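ATP-dependent 6-phosphofructokinase subunit beta (Saccharomyces cerevisiae, PDB 3O8O) catalyses the ATP-dependent phosphorylation of fructose 6-phosphate to fructose 1,6-bisphosphate, the first committing step of glycolysis. Local coordinates at residues N21-V26 against E60-W65; V38-Y43 against T71-A76; S434-H439 against G474-Y479; E440-L445 against Q481-D486. All blocks are in the same frame, centred on the assembly; numbering follows the deposited sequence.

Interaction 1: residues N21-V26 against E60-W65; sequences NVRAIV and EDVRGW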
loop_
_atom_site.group_PDB
_atom_site.type_symbol
_atom_site.label_atom_id
_atom_site.label_comp_id
_atom_site.label_asym_id
_atom_site.label_seq_id
_atom_site.Cartn_x
_atom_site.Cartn_y
_atom_site.Cartn_z
ATOM N N ASN B 21 -12.211 -39.741 3.552
ATOM C CA ASN B 21 -12.629 -40.744 2.565
ATOM C C ASN B 21 -14.158 -40.727 2.440
ATOM O O ASN B 21 -14.726 -40.552 1.356
ATOM C CB ASN B 21 -12.137 -42.149 2.963
ATOM C CG ASN B 21 -12.111 -43.114 1.780
ATOM O OD1 ASN B 21 -11.470 -42.835 0.761
ATOM N ND2 ASN B 21 -12.802 -44.244 1.906
ATOM N N VAL B 22 -14.828 -40.904 3.560
ATOM C CA VAL B 22 -16.269 -40.874 3.542
ATOM C C VAL B 22 -16.740 -39.591 2.843
ATOM O O VAL B 22 -17.549 -39.631 1.922
ATOM C CB VAL B 22 -16.823 -40.927 4.979
ATOM C CG1 VAL B 22 -18.296 -40.674 4.994
ATOM C CG2 VAL B 22 -16.551 -42.273 5.570
ATOM N N ARG B 23 -16.207 -38.456 3.270
ATOM C CA ARG B 23 -16.589 -37.167 2.705
ATOM C C ARG B 23 -16.519 -37.099 1.195
ATOM O O ARG B 23 -17.464 -36.661 0.557
ATOM C CB ARG B 23 -15.710 -36.074 3.286
ATOM C CG ARG B 23 -16.103 -34.682 2.857
ATOM C CD ARG B 23 -14.885 -33.892 2.405
ATOM N NE ARG B 23 -15.217 -32.488 2.343
ATOM C CZ ARG B 23 -14.686 -31.621 1.493
ATOM N NH1 ARG B 23 -13.779 -32.016 0.614
ATOM N NH2 ARG B 23 -15.083 -30.350 1.524
ATOM N N ALA B 24 -15.396 -37.510 0.619
ATOM C CA ALA B 24 -15.259 -37.466 -0.829
ATOM C C ALA B 24 -16.254 -38.416 -1.479
ATOM O O ALA B 24 -16.935 -38.035 -2.426
ATOM C CB ALA B 24 -13.829 -37.820 -1.243
ATOM N N ILE B 25 -16.347 -39.643 -0.961
ATOM C CA ILE B 25 -17.279 -40.635 -1.495
ATOM C C ILE B 25 -18.710 -40.110 -1.544
ATOM O O ILE B 25 -19.380 -40.211 -2.562
ATOM C CB ILE B 25 -17.250 -41.924 -0.667
ATOM C CG1 ILE B 25 -15.933 -42.665 -0.933
ATOM C CG2 ILE B 25 -18.451 -42.790 -1.026
ATOM C CD1 ILE B 25 -15.665 -43.836 -0.028
ATOM N N VAL B 26 -19.179 -39.547 -0.441
ATOM C CA VAL B 26 -20.527 -39.000 -0.394
ATOM C C VAL B 26 -20.679 -37.890 -1.423
ATOM O O VAL B 26 -21.651 -37.884 -2.168
ATOM C CB VAL B 26 -20.862 -38.424 0.999
ATOM C CG1 VAL B 26 -22.229 -37.758 0.972
ATOM C CG2 VAL B 26 -20.842 -39.523 2.039
ATOM N N GLU B 60 -24.344 -31.382 2.506
ATOM C CA GLU B 60 -23.947 -30.713 3.741
ATOM C C GLU B 60 -23.635 -31.659 4.916
ATOM O O GLU B 60 -23.027 -31.253 5.908
ATOM C CB GLU B 60 -25.042 -29.717 4.158
ATOM C CG GLU B 60 -26.448 -30.285 3.977
ATOM C CD GLU B 60 -27.429 -29.849 5.055
ATOM O OE1 GLU B 60 -27.848 -28.668 5.055
ATOM O OE2 GLU B 60 -27.782 -30.705 5.903
ATOM N N ASP B 61 -24.026 -32.916 4.818
ATOM C CA ASP B 61 -23.787 -33.818 5.934
ATOM C C ASP B 61 -22.339 -34.197 6.259
ATOM O O ASP B 61 -22.032 -34.576 7.392
ATOM C CB ASP B 61 -24.640 -35.074 5.779
ATOM C CG ASP B 61 -26.116 -34.783 5.913
ATOM O OD1 ASP B 61 -26.494 -33.913 6.730
ATOM O OD2 ASP B 61 -26.899 -35.437 5.198
ATOM N N VAL B 62 -21.447 -34.116 5.287
ATOM C CA VAL B 62 -20.059 -34.426 5.572
ATOM C C VAL B 62 -19.245 -33.132 5.697
ATOM O O VAL B 62 -18.015 -33.149 5.706
ATOM C CB VAL B 62 -19.468 -35.288 4.482
ATOM C CG1 VAL B 62 -20.031 -36.667 4.597
ATOM C CG2 VAL B 62 -19.753 -34.659 3.097
ATOM N N ARG B 63 -19.958 -32.015 5.803
ATOM C CA ARG B 63 -19.341 -30.706 5.914
ATOM C C ARG B 63 -18.340 -30.683 7.061
ATOM O O ARG B 63 -18.645 -31.102 8.166
ATOM C CB ARG B 63 -20.448 -29.654 6.071
ATOM C CG ARG B 63 -20.240 -28.597 7.124
ATOM C CD ARG B 63 -21.493 -27.705 7.267
ATOM N NE ARG B 63 -22.671 -28.476 7.640
ATOM C CZ ARG B 63 -23.514 -28.161 8.628
ATOM N NH1 ARG B 63 -23.334 -27.072 9.377
ATOM N NH2 ARG B 63 -24.546 -28.954 8.886
ATOM N N GLY B 64 -17.120 -30.245 6.761
ATOM C CA GLY B 64 -16.068 -30.160 7.761
ATOM C C GLY B 64 -15.401 -31.463 8.178
ATOM O O GLY B 64 -14.499 -31.482 9.018
ATOM N N TRP B 65 -15.827 -32.561 7.589
ATOM C CA TRP B 65 -15.273 -33.853 7.948
ATOM C C TRP B 65 -13.788 -34.082 7.728
ATOM O O TRP B 65 -13.150 -34.785 8.509
ATOM C CB TRP B 65 -16.066 -34.928 7.240
ATOM C CG TRP B 65 -17.342 -35.139 7.910
ATOM C CD1 TRP B 65 -18.083 -34.201 8.557
ATOM C CD2 TRP B 65 -18.053 -36.369 8.020
ATOM N NE1 TRP B 65 -19.218 -34.769 9.069
ATOM C CE2 TRP B 65 -19.227 -36.104 8.752
ATOM C CE3 TRP B 65 -17.812 -37.672 7.573
ATOM C CZ2 TRP B 65 -20.162 -37.096 9.048
ATOM C CZ3 TRP B 65 -18.727 -38.648 7.866
ATOM C CH2 TRP B 65 -19.893 -38.361 8.599
#
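The carbonyl oxygen of Val62 accepts the backbone amide of Trp65, Trp65 N to Val62 O 2.9 Å, and the side chain of Arg23 passes close by, with Arg23 CG 3.8 Å from Val62 O. That bond closes a type II turn from Val62 to Trp65, whose third position is held by Gly64 with its positive phi. Just ahead of the turn, Glu60 O is gripped twice by Arg63, whose N and NE reach it from opposite faces of the carbonyl plane; the NE bond is nearly straight at 173°.

Across the contact the packing is apolar. Val62 has CG1 anti to its carbonyl carbon (chi1 -73°), which spreads its two methyls along the helix: CG2 lies 3.7 Å from Arg23 CG, while CG1 slides past Val26 and comes 3.9 Å from Val26 CG2. Trp65 leans over Val62, with Val62 CA beneath the rim of its ring, and its outer CZ3 comes 3.5 Å from Val22 CG1, an oblique approach.

Segment 21-26 belongs to helix 18-32. Its other sides rest on strands 5-11 and 101-106, through Ile25, and on helix 297-316, through Ala24 and Ile25. Segment 60-65 thus covers the flank of a helix that packs on the sheet of the catalytic half, while its Glu60 and Arg63 reach Arg617 and Phe620 of the C-terminal half.

Interaction 2: residues V38-Y43 against T71-A76; sequences VVMEGY and TNIGTA
Ile73 holds CG1 between its backbone N and carbonyl carbon (chi1 71°), turning the branch toward the Val39 carbonyl, and Met40, with CG anti to its carbonyl carbon (chi1 -57°) and a further bend at chi2, lays its sulfur alongside. Ile73 is in the type I turn Thr71-Gly74, which meets the C-terminal end of strand 35-39, in the mixed beta sheet of the alpha/beta catalytic domain. Met40 SD lies 3.8 Å from Ile73 CA, and Ile73 CD1 lies 3.9 Å from Val39 O. The bond that ties the segments is Glu41 N to Ile73 O, 2.9 Å, arriving nearly along the C=O axis, and Met40 CA adds a CA-H...O contact to the same oxygen. An alanine in place of Ile73 would keep that backbone bond and the Met40 SD contact but is likely to open a gap beside the Val39 carbonyl, where CG1 and CD1 now lie.

Beyond the two segments, Glu41 OE2 pairs with a basic side chain of a neighbouring subunit. Thr75 OG1 bonds Gly12 O, next to Gly13 of the predicted ATP site, to which Arg77, following Ala76, also belongs. Ala76 CB packs on the Glu41 backbone, 3.5 Å from Glu41 O.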
loop_
_atom_site.group_PDB
_atom_site.type_symbol
_atom_site.label_atom_id
_atom_site.label_comp_id
_atom_site.label_asym_id
_atom_site.label_seq_id
_atom_site.Cartn_x
_atom_site.Cartn_y
_atom_site.Cartn_z
ATOM N N VAL B 38 -24.771 -43.785 3.869
ATOM C CA VAL B 38 -23.738 -44.069 4.837
ATOM C C VAL B 38 -24.231 -45.253 5.677
ATOM O O VAL B 38 -25.416 -45.338 6.005
ATOM C CB VAL B 38 -23.498 -42.812 5.702
ATOM C CG1 VAL B 38 -22.948 -43.188 7.047
ATOM C CG2 VAL B 38 -22.540 -41.884 4.989
ATOM N N VAL B 39 -23.339 -46.180 6.000
ATOM C CA VAL B 39 -23.720 -47.335 6.801
ATOM C C VAL B 39 -23.066 -47.191 8.146
ATOM O O VAL B 39 -21.838 -47.211 8.250
ATOM C CB VAL B 39 -23.243 -48.665 6.172
ATOM C CG1 VAL B 39 -23.479 -49.805 7.130
ATOM C CG2 VAL B 39 -23.992 -48.936 4.894
ATOM N N MET B 40 -23.881 -47.050 9.181
ATOM C CA MET B 40 -23.370 -46.892 10.532
ATOM C C MET B 40 -22.821 -48.195 11.126
ATOM O O MET B 40 -23.225 -49.285 10.735
ATOM C CB MET B 40 -24.472 -46.330 11.430
ATOM C CG MET B 40 -25.035 -45.004 10.934
ATOM S SD MET B 40 -23.827 -43.666 10.856
ATOM C CE MET B 40 -24.763 -42.355 11.612
ATOM N N GLU B 41 -21.880 -48.059 12.057
ATOM C CA GLU B 41 -21.259 -49.180 12.750
ATOM C C GLU B 41 -20.800 -50.376 11.922
ATOM O O GLU B 41 -21.003 -51.519 12.334
ATOM C CB GLU B 41 -22.187 -49.679 13.852
ATOM C CG GLU B 41 -22.515 -48.634 14.899
ATOM C CD GLU B 41 -21.287 -48.022 15.533
ATOM O OE1 GLU B 41 -20.504 -48.757 16.177
ATOM O OE2 GLU B 41 -21.114 -46.794 15.382
ATOM N N GLY B 42 -20.182 -50.124 10.768
ATOM C CA GLY B 42 -19.682 -51.211 9.932
ATOM C C GLY B 42 -20.700 -52.230 9.446
ATOM O O GLY B 42 -21.855 -51.891 9.201
ATOM N N TYR B 43 -20.280 -53.483 9.304
ATOM C CA TYR B 43 -21.193 -54.522 8.829
ATOM C C TYR B 43 -22.420 -54.686 9.729
ATOM O O TYR B 43 -23.533 -54.926 9.228
ATOM C CB TYR B 43 -20.467 -55.865 8.685
ATOM C CG TYR B 43 -19.526 -55.938 7.494
ATOM C CD1 TYR B 43 -20.015 -55.953 6.187
ATOM C CD2 TYR B 43 -18.133 -55.946 7.680
ATOM C CE1 TYR B 43 -19.126 -55.970 5.083
ATOM C CE2 TYR B 43 -17.241 -55.959 6.592
ATOM C CZ TYR B 43 -17.732 -55.967 5.298
ATOM O OH TYR B 43 -16.823 -55.937 4.240
ATOM N N THR B 71 -13.809 -42.413 12.491
ATOM C CA THR B 71 -14.890 -42.561 11.532
ATOM C C THR B 71 -16.118 -41.952 12.146
ATOM O O THR B 71 -16.570 -42.413 13.204
ATOM C CB THR B 71 -15.318 -44.001 11.296
ATOM O OG1 THR B 71 -14.201 -44.786 10.900
ATOM C CG2 THR B 71 -16.361 -44.045 10.210
ATOM N N ASN B 72 -16.687 -40.945 11.494
ATOM C CA ASN B 72 -17.898 -40.369 12.033
ATOM C C ASN B 72 -19.067 -41.356 11.875
ATOM O O ASN B 72 -20.035 -41.310 12.642
ATOM C CB ASN B 72 -18.192 -39.028 11.375
ATOM C CG ASN B 72 -17.233 -37.951 11.825
ATOM O OD1 ASN B 72 -16.543 -38.108 12.828
ATOM N ND2 ASN B 72 -17.188 -36.848 11.093
ATOM N N ILE B 73 -18.969 -42.272 10.915
ATOM C CA ILE B 73 -20.037 -43.254 10.741
ATOM C C ILE B 73 -19.763 -44.528 11.568
ATOM O O ILE B 73 -20.543 -45.486 11.547
ATOM C CB ILE B 73 -20.255 -43.590 9.235
ATOM C CG1 ILE B 73 -19.073 -44.421 8.668
ATOM C CG2 ILE B 73 -20.442 -42.288 8.482
ATOM C CD1 ILE B 73 -19.104 -44.631 7.161
ATOM N N GLY B 74 -18.653 -44.516 12.307
ATOM C CA GLY B 74 -18.293 -45.644 13.159
ATOM C C GLY B 74 -17.843 -46.945 12.501
ATOM O O GLY B 74 -17.835 -47.088 11.269
ATOM N N THR B 75 -17.455 -47.900 13.345
ATOM C CA THR B 75 -17.010 -49.218 12.889
ATOM C C THR B 75 -17.133 -50.144 14.080
ATOM O O THR B 75 -16.684 -49.813 15.180
ATOM C CB THR B 75 -15.548 -49.189 12.409
ATOM O OG1 THR B 75 -15.084 -50.522 12.150
ATOM C CG2 THR B 75 -14.674 -48.529 13.462
ATOM N N ALA B 76 -17.774 -51.291 13.868
ATOM C CA ALA B 76 -17.969 -52.269 14.939
ATOM C C ALA B 76 -17.476 -53.655 14.541
ATOM O O ALA B 76 -17.234 -53.931 13.362
ATOM C CB ALA B 76 -19.436 -52.331 15.336
#

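Interaction 3: residues S434-H439 against G474-Y479; sequences SGLARH and GMIAYY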
loop_
_atom_site.group_PDB
_atom_site.type_symbol
_atom_site.label_atom_id
_atom_site.label_comp_id
_atom_site.label_asym_id
_atom_site.label_seq_id
_atom_site.Cartn_x
_atom_site.Cartn_y
_atom_site.Cartn_z
ATOM N N SER B 434 27.522 -16.035 0.342
ATOM C CA SER B 434 27.984 -14.800 0.946
ATOM C C SER B 434 28.856 -15.151 2.135
ATOM O O SER B 434 29.803 -14.439 2.446
ATOM C CB SER B 434 26.803 -13.918 1.395
ATOM O OG SER B 434 26.201 -14.361 2.608
ATOM N N GLY B 435 28.534 -16.260 2.793
ATOM C CA GLY B 435 29.301 -16.669 3.952
ATOM C C GLY B 435 30.619 -17.305 3.569
ATOM O O GLY B 435 31.555 -17.363 4.361
ATOM N N LEU B 436 30.703 -17.792 2.343
ATOM C CA LEU B 436 31.917 -18.433 1.885
ATOM C C LEU B 436 32.902 -17.353 1.515
ATOM O O LEU B 436 33.960 -17.233 2.116
ATOM C CB LEU B 436 31.629 -19.309 0.665
ATOM C CG LEU B 436 32.860 -20.044 0.164
ATOM C CD1 LEU B 436 33.317 -21.000 1.252
ATOM C CD2 LEU B 436 32.547 -20.791 -1.120
ATOM N N ALA B 437 32.522 -16.554 0.529
ATOM C CA ALA B 437 33.360 -15.484 0.029
ATOM C C ALA B 437 33.789 -14.509 1.092
ATOM O O ALA B 437 34.975 -14.214 1.224
ATOM C CB ALA B 437 32.641 -14.745 -1.072
ATOM N N ARG B 438 32.828 -14.008 1.855
ATOM C CA ARG B 438 33.128 -13.023 2.889
ATOM C C ARG B 438 33.703 -13.514 4.222
ATOM O O ARG B 438 34.237 -12.702 4.985
ATOM C CB ARG B 438 31.897 -12.157 3.159
ATOM N N HIS B 439 33.606 -14.811 4.516
ATOM C CA HIS B 439 34.156 -15.323 5.772
ATOM C C HIS B 439 34.758 -16.711 5.685
ATOM O O HIS B 439 34.936 -17.350 6.726
ATOM C CB HIS B 439 33.100 -15.364 6.870
ATOM C CG HIS B 439 32.457 -14.047 7.140
ATOM N ND1 HIS B 439 33.175 -12.875 7.250
ATOM C CD2 HIS B 439 31.161 -13.715 7.347
ATOM C CE1 HIS B 439 32.347 -11.878 7.512
ATOM N NE2 HIS B 439 31.118 -12.361 7.577
ATOM N N GLY B 474 35.074 -15.718 -8.148
ATOM C CA GLY B 474 36.470 -15.964 -7.849
ATOM C C GLY B 474 36.681 -16.537 -6.462
ATOM O O GLY B 474 37.042 -17.704 -6.308
ATOM N N MET B 475 36.461 -15.714 -5.449
ATOM C CA MET B 475 36.634 -16.147 -4.077
ATOM C C MET B 475 36.014 -17.515 -3.851
ATOM O O MET B 475 36.515 -18.320 -3.051
ATOM C CB MET B 475 35.988 -15.145 -3.117
ATOM C CG MET B 475 36.836 -13.934 -2.802
ATOM S SD MET B 475 38.378 -14.407 -1.988
ATOM C CE MET B 475 37.858 -14.629 -0.256
ATOM N N ILE B 476 34.912 -17.777 -4.542
ATOM C CA ILE B 476 34.240 -19.054 -4.385
ATOM C C ILE B 476 35.159 -20.146 -4.904
ATOM O O ILE B 476 35.603 -21.012 -4.142
ATOM C CB ILE B 476 32.924 -19.120 -5.196
ATOM C CG1 ILE B 476 32.051 -17.889 -4.908
ATOM C CG2 ILE B 476 32.180 -20.417 -4.855
ATOM C CD1 ILE B 476 31.598 -17.781 -3.446
ATOM N N ALA B 477 35.431 -20.081 -6.210
ATOM C CA ALA B 477 36.284 -21.040 -6.899
ATOM C C ALA B 477 37.563 -21.246 -6.110
ATOM O O ALA B 477 37.995 -22.391 -5.911
ATOM C CB ALA B 477 36.602 -20.538 -8.304
ATOM N N TYR B 478 38.154 -20.136 -5.659
ATOM C CA TYR B 478 39.382 -20.177 -4.880
ATOM C C TYR B 478 39.248 -21.142 -3.712
ATOM O O TYR B 478 39.880 -22.196 -3.697
ATOM C CB TYR B 478 39.730 -18.796 -4.348
ATOM C CG TYR B 478 40.900 -18.815 -3.390
ATOM C CD1 TYR B 478 42.193 -19.088 -3.844
ATOM C CD2 TYR B 478 40.712 -18.583 -2.021
ATOM C CE1 TYR B 478 43.274 -19.130 -2.961
ATOM C CE2 TYR B 478 41.781 -18.622 -1.129
ATOM C CZ TYR B 478 43.065 -18.895 -1.603
ATOM O OH TYR B 478 44.135 -18.929 -0.724
ATOM N N TYR B 479 38.431 -20.780 -2.731
ATOM C CA TYR B 479 38.229 -21.635 -1.574
ATOM C C TYR B 479 37.901 -23.057 -1.986
ATOM O O TYR B 479 38.321 -24.021 -1.345
ATOM C CB TYR B 479 37.106 -21.089 -0.717
ATOM C CG TYR B 479 37.512 -19.901 0.107
ATOM C CD1 TYR B 479 38.543 -20.002 1.039
ATOM C CD2 TYR B 479 36.838 -18.689 0.000
ATOM C CE1 TYR B 479 38.887 -18.928 1.852
ATOM C CE2 TYR B 479 37.173 -17.611 0.812
ATOM C CZ TYR B 479 38.197 -17.740 1.740
ATOM O OH TYR B 479 38.506 -16.696 2.587
#
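Two helical segments cross almost at right angles, 434-439 against 474-479, with axes 8.7 Å apart and an interaxial angle of 84°. They come nearest at Ala437 and Met475, whose CA atoms are 5.3 Å apart; the small alanine lets the backbones approach there. In the first segment His439 N makes two weak bonds, to Gly435 O and Leu436 O.

Ala437 offers its methyl to two residues of the partner helix: Ala437 CB is 3.9 Å from Met475 CB and 4.0 Å from Ile476 CD1. Leu436 extends the patch, its CG anti to the backbone N (chi1 -178°), so that the isobutyl end reaches over to the partner helix and CD2 comes 3.8 Å from Ile476 CG2. The Leu436 and Ile476 side chains meet at a slant. One helical turn after Met475, the Tyr479 ring comes up to the carbonyl oxygens of Leu436 and Ala437. Tyr479 CE2 is 3.5 Å from Leu436 O, which lies oblique to the ring, whereas Ala437 O sits at the ring edge, near its plane. No hydrogen bond joins the segments.

Away from this interface Ala477 faces Tyr510 and Phe513. Helix 432-439 is followed by strand 442-444, outermost within this chain in the sheet of the regulatory half, and helix 473-483 is followed by strand 487-492 of that same sheet.

Interaction 4: residues E440-L445 against Q481-D486; sequences ESVRSL and QKYEFD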
loop_
_atom_site.group_PDB
_atom_site.type_symbol
_atom_site.label_atom_id
_atom_site.label_comp_id
_atom_site.label_asym_id
_atom_site.label_seq_id
_atom_site.Cartn_x
_atom_site.Cartn_y
_atom_site.Cartn_z
ATOM N N GLU B 440 35.062 -17.186 4.475
ATOM C CA GLU B 440 35.624 -18.524 4.324
ATOM C C GLU B 440 34.918 -19.397 5.389
ATOM O O GLU B 440 35.510 -19.843 6.373
ATOM C CB GLU B 440 37.147 -18.478 4.553
ATOM C CG GLU B 440 37.825 -19.846 4.521
ATOM C CD GLU B 440 39.308 -19.789 4.800
ATOM O OE1 GLU B 440 39.706 -19.158 5.805
ATOM O OE2 GLU B 440 40.068 -20.392 4.015
ATOM N N SER B 441 33.633 -19.630 5.192
ATOM C CA SER B 441 32.876 -20.397 6.168
ATOM C C SER B 441 32.869 -21.927 6.044
ATOM O O SER B 441 31.874 -22.561 6.417
ATOM C CB SER B 441 31.441 -19.896 6.167
ATOM O OG SER B 441 30.902 -20.011 4.863
ATOM N N VAL B 442 33.949 -22.533 5.544
ATOM C CA VAL B 442 33.949 -23.988 5.425
ATOM C C VAL B 442 34.191 -24.623 6.797
ATOM O O VAL B 442 34.931 -24.084 7.606
ATOM C CB VAL B 442 35.009 -24.475 4.419
ATOM C CG1 VAL B 442 35.017 -25.991 4.378
ATOM C CG2 VAL B 442 34.695 -23.935 3.037
ATOM N N ARG B 443 33.523 -25.742 7.067
ATOM C CA ARG B 443 33.678 -26.452 8.334
ATOM C C ARG B 443 33.542 -27.941 8.115
ATOM O O ARG B 443 32.950 -28.387 7.128
ATOM C CB ARG B 443 32.627 -26.036 9.373
ATOM C CG ARG B 443 33.174 -25.174 10.471
ATOM C CD ARG B 443 33.671 -23.914 9.813
ATOM N NE ARG B 443 34.309 -22.979 10.712
ATOM C CZ ARG B 443 34.559 -21.706 10.429
ATOM N NH1 ARG B 443 34.222 -21.179 9.256
ATOM N NH2 ARG B 443 35.170 -20.963 11.335
ATOM N N SER B 444 34.079 -28.701 9.065
ATOM C CA SER B 444 34.035 -30.151 9.011
ATOM C C SER B 444 32.854 -30.626 9.822
ATOM O O SER B 444 32.781 -30.379 11.023
ATOM C CB SER B 444 35.325 -30.733 9.580
ATOM O OG SER B 444 36.438 -30.217 8.874
ATOM N N LEU B 445 31.924 -31.304 9.161
ATOM C CA LEU B 445 30.746 -31.785 9.849
ATOM C C LEU B 445 31.056 -32.979 10.744
ATOM O O LEU B 445 31.226 -34.092 10.260
ATOM N N GLN B 481 38.878 -24.802 -4.702
ATOM C CA GLN B 481 40.156 -25.418 -5.051
ATOM C C GLN B 481 40.944 -25.660 -3.770
ATOM O O GLN B 481 41.461 -26.762 -3.543
ATOM C CB GLN B 481 40.950 -24.489 -5.963
ATOM C CG GLN B 481 42.200 -25.119 -6.501
ATOM C CD GLN B 481 43.088 -24.119 -7.185
ATOM O OE1 GLN B 481 44.092 -24.489 -7.806
ATOM N NE2 GLN B 481 42.733 -22.832 -7.074
ATOM N N LYS B 482 41.008 -24.622 -2.931
ATOM C CA LYS B 482 41.721 -24.705 -1.672
ATOM C C LYS B 482 41.317 -25.912 -0.858
ATOM O O LYS B 482 42.159 -26.667 -0.428
ATOM C CB LYS B 482 41.517 -23.457 -0.827
ATOM C CG LYS B 482 41.984 -23.678 0.593
ATOM C CD LYS B 482 41.977 -22.416 1.440
ATOM C CE LYS B 482 42.493 -22.730 2.853
ATOM N NZ LYS B 482 42.739 -21.509 3.657
ATOM N N TYR B 483 40.033 -26.112 -0.633
ATOM C CA TYR B 483 39.644 -27.264 0.153
ATOM C C TYR B 483 39.557 -28.545 -0.660
ATOM O O TYR B 483 39.327 -29.613 -0.109
ATOM C CB TYR B 483 38.332 -26.985 0.868
ATOM C CG TYR B 483 38.483 -25.948 1.956
ATOM C CD1 TYR B 483 38.627 -24.592 1.643
ATOM C CD2 TYR B 483 38.516 -26.326 3.298
ATOM C CE1 TYR B 483 38.797 -23.645 2.635
ATOM C CE2 TYR B 483 38.691 -25.390 4.300
ATOM C CZ TYR B 483 38.828 -24.051 3.966
ATOM O OH TYR B 483 38.988 -23.119 4.968
ATOM N N GLU B 484 39.764 -28.437 -1.966
ATOM C CA GLU B 484 39.721 -29.603 -2.840
ATOM C C GLU B 484 38.401 -30.371 -2.694
ATOM O O GLU B 484 38.353 -31.475 -2.137
ATOM N N PHE B 485 37.324 -29.782 -3.191
ATOM C CA PHE B 485 36.029 -30.431 -3.122
ATOM C C PHE B 485 35.878 -31.248 -4.387
ATOM O O PHE B 485 35.998 -30.712 -5.485
ATOM C CB PHE B 485 34.905 -29.386 -3.045
ATOM C CG PHE B 485 34.894 -28.573 -1.762
ATOM C CD1 PHE B 485 35.046 -29.204 -0.510
ATOM C CD2 PHE B 485 34.683 -27.187 -1.801
ATOM C CE1 PHE B 485 34.984 -28.480 0.677
ATOM C CE2 PHE B 485 34.620 -26.452 -0.616
ATOM C CZ PHE B 485 34.770 -27.100 0.629
ATOM N N ASP B 486 35.633 -32.545 -4.243
ATOM C CA ASP B 486 35.444 -33.415 -5.407
ATOM C C ASP B 486 34.020 -33.229 -5.928
ATOM O O ASP B 486 33.749 -33.356 -7.130
#
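Glu440 and Lys482 form a salt bridge, Glu440 OE2 to Lys482 NZ 2.9 Å, and the hydroxyl of Tyr483 gives the same oxygen a weak hydrogen bond, Tyr483 OH to Glu440 OE2 3.1 Å. The position of that carboxylate oxygen is doubtful in the model, so these lengths are approximate. The glutamate stretches out fully, CG anti to its backbone N (chi1 176°), and Lys482 is likewise extended; the two chains cross at about a right angle. The carboxylate stands across the tyrosine, 89° from the ring plane, at the ring edge.

Further in, Val442 lies over one face of the Tyr483 ring in a CH-pi contact: Val442 CB is 4.0 Å from the ring centroid and 18° off its normal. Val442 CG1 then reaches Phe485, 3.9 Å from Phe485 CZ, at the edge of that ring. A face of Phe485 is covered in turn by Tyr483 CB. A serine in place of Tyr483 would probably leave Val442 without the ring that covers it and Glu440 without its weak, less certain hydroxyl partner.

Each segment includes the residue that leaves its helix with positive phi, Glu440 at the start of one, Glu484 within the other. The contact pairs strand 442-444, outermost within this chain in a mixed sheet, with the end of helix 473-483 and the turn leading to strand 487-492, as expected for the alpha/beta fold of a phosphofructokinase half.

The four contacts form two pairs, one in each half of the chain. Interactions 1 and 2 are 14 Å apart between centres and touch: Val22 CG2 lies 3.8 Å from Ile73 CD1, and Trp65 CH2 4.0 Å from Ile73 CG2. Interactions 3 and 4, 10 Å between centres, share helix 473-483; Gly435 O bonds Ser441 OG at 2.8 Å, and Leu436 CD1 meets Val442 CG2. The pairs lie on opposite sides of the chain's centre, with the nearest atoms of interactions 1 and 3 about 44 Å apart. Only interaction 2 comes near a site: the side chain of Thr75 is about 9 Å from a bound fructose 6-phosphate.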